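Side-chain contact in putative aminooxidase (Propionibacterium acnes, PDB 2BA9), which isomerises polyunsaturated fatty acids to yield conjugated linoleic acid and carries a bound FAD in a fold of the flavin-containing amine oxidoreductase family: residues Gln115-Gly118 with Gln119-Thr123. Numbering follows the deposited sequence.
Sequences QKLG and QLLAT
Leu117 O receives the amide of Leu121 at 2.8 Å from N to O, close to straight on to the carbonyl (C=O...N angle 168°). CG of Leu121 lies against the same oxygen, 3.4 Å away, because chi1 of -72° sets it beside its own backbone N and turns it back down the helix. The two leucines, an i, i+4 pair, then meet obliquely one turn apart, Leu117 CG lying 4.1 Å from Leu121 CD1. Leu120 repeats the pattern on Lys116 O: its N donates over 3.1 Å, and its CG rests 3.4 Å from that oxygen. Gln119 N hydrogen-bonds to Gln115 O, continuing the i to i+4 bonding of an alpha-helix, while the bond from Ala122 N to Gly118 O is weak. Thr123 OG1, placed by chi1 of 52°, donates a hydrogen bond to Gln119 O at 2.7 Å. Two faces emerge: Gln115 and Gln119 are exposed, whereas Leu117 and Leu121 are buried. This C-terminal part of helix 106-122 packs through Leu117 on Phe148 and Leu149 of helix 145-151; Lys116 NZ hydrogen-bonds Asn152 O in the loop beyond that helix, and Leu121 touches Tyr128.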
loop_
_atom_site.group_PDB
_atom_site.type_symbol
_atom_site.label_atom_id
_atom_site.label_comp_id
_atom_site.label_asym_id
_atom_site.label_seq_id
_atom_site.Cartn_x
_atom_site.Cartn_y
_atom_site.Cartn_z
ATOM N N GLN A 115 -11.404 -9.142 21.040
ATOM C CA GLN A 115 -12.176 -8.279 21.950
ATOM C C GLN A 115 -11.266 -7.535 22.948
ATOM O O GLN A 115 -11.434 -6.329 23.189
ATOM C CB GLN A 115 -13.220 -9.124 22.702
ATOM C CG GLN A 115 -13.902 -8.449 23.935
ATOM C CD GLN A 115 -15.132 -7.581 23.621
ATOM O OE1 GLN A 115 -15.590 -6.824 24.501
ATOM N NE2 GLN A 115 -15.682 -7.691 22.401
ATOM N N LYS A 116 -10.319 -8.259 23.539
ATOM C CA LYS A 116 -9.401 -7.659 24.513
ATOM C C LYS A 116 -8.549 -6.598 23.830
ATOM O O LYS A 116 -8.334 -5.511 24.376
ATOM C CB LYS A 116 -8.505 -8.722 25.155
ATOM C CG LYS A 116 -7.823 -8.252 26.452
ATOM C CD LYS A 116 -6.848 -9.299 26.987
ATOM C CE LYS A 116 -5.603 -8.669 27.618
ATOM N NZ LYS A 116 -4.645 -9.710 28.138
ATOM N N LEU A 117 -8.071 -6.909 22.629
ATOM C CA LEU A 117 -7.281 -5.958 21.849
ATOM C C LEU A 117 -8.105 -4.723 21.551
ATOM O O LEU A 117 -7.627 -3.608 21.731
ATOM C CB LEU A 117 -6.787 -6.580 20.536
ATOM C CG LEU A 117 -5.884 -5.710 19.646
ATOM C CD1 LEU A 117 -4.634 -5.239 20.383
ATOM C CD2 LEU A 117 -5.505 -6.479 18.363
ATOM N N GLY A 118 -9.335 -4.920 21.085
ATOM C CA GLY A 118 -10.204 -3.794 20.760
ATOM C C GLY A 118 -10.285 -2.821 21.919
ATOM O O GLY A 118 -10.192 -1.620 21.738
ATOM N N GLN A 119 -10.432 -3.347 23.126
ATOM C CA GLN A 119 -10.610 -2.495 24.306
ATOM C C GLN A 119 -9.326 -1.775 24.701
ATOM O O GLN A 119 -9.352 -0.608 25.107
ATOM C CB GLN A 119 -11.168 -3.320 25.456
ATOM C CG GLN A 119 -12.598 -3.769 25.192
ATOM C CD GLN A 119 -13.585 -2.595 25.127
ATOM O OE1 GLN A 119 -13.969 -2.036 26.166
ATOM N NE2 GLN A 119 -14.011 -2.225 23.909
ATOM N N LEU A 120 -8.206 -2.468 24.565
ATOM C CA LEU A 120 -6.888 -1.869 24.756
ATOM C C LEU A 120 -6.591 -0.756 23.752
ATOM O O LEU A 120 -6.000 0.250 24.115
ATOM C CB LEU A 120 -5.801 -2.929 24.636
ATOM C CG LEU A 120 -5.645 -3.913 25.784
ATOM C CD1 LEU A 120 -4.882 -5.133 25.264
ATOM C CD2 LEU A 120 -4.921 -3.264 26.956
ATOM N N LEU A 121 -6.982 -0.945 22.494
ATOM C CA LEU A 121 -6.752 0.066 21.460
ATOM C C LEU A 121 -7.530 1.357 21.754
ATOM O O LEU A 121 -7.090 2.458 21.403
ATOM C CB LEU A 121 -7.138 -0.475 20.082
ATOM C CG LEU A 121 -6.205 -1.533 19.477
ATOM C CD1 LEU A 121 -6.717 -2.009 18.115
ATOM C CD2 LEU A 121 -4.780 -0.969 19.376
ATOM N N ALA A 122 -8.683 1.210 22.400
ATOM C CA ALA A 122 -9.589 2.336 22.659
ATOM C C ALA A 122 -9.105 3.168 23.844
ATOM O O ALA A 122 -9.445 4.334 23.954
ATOM C CB ALA A 122 -11.003 1.825 22.912
ATOM N N THR A 123 -8.285 2.569 24.699
ATOM C CA THR A 123 -7.837 3.182 25.935
ATOM C C THR A 123 -6.298 3.295 26.038
ATOM O O THR A 123 -5.720 4.350 25.758
ATOM C CB THR A 123 -8.396 2.378 27.113
ATOM O OG1 THR A 123 -8.069 0.989 26.937
ATOM C CG2 THR A 123 -9.920 2.542 27.181
#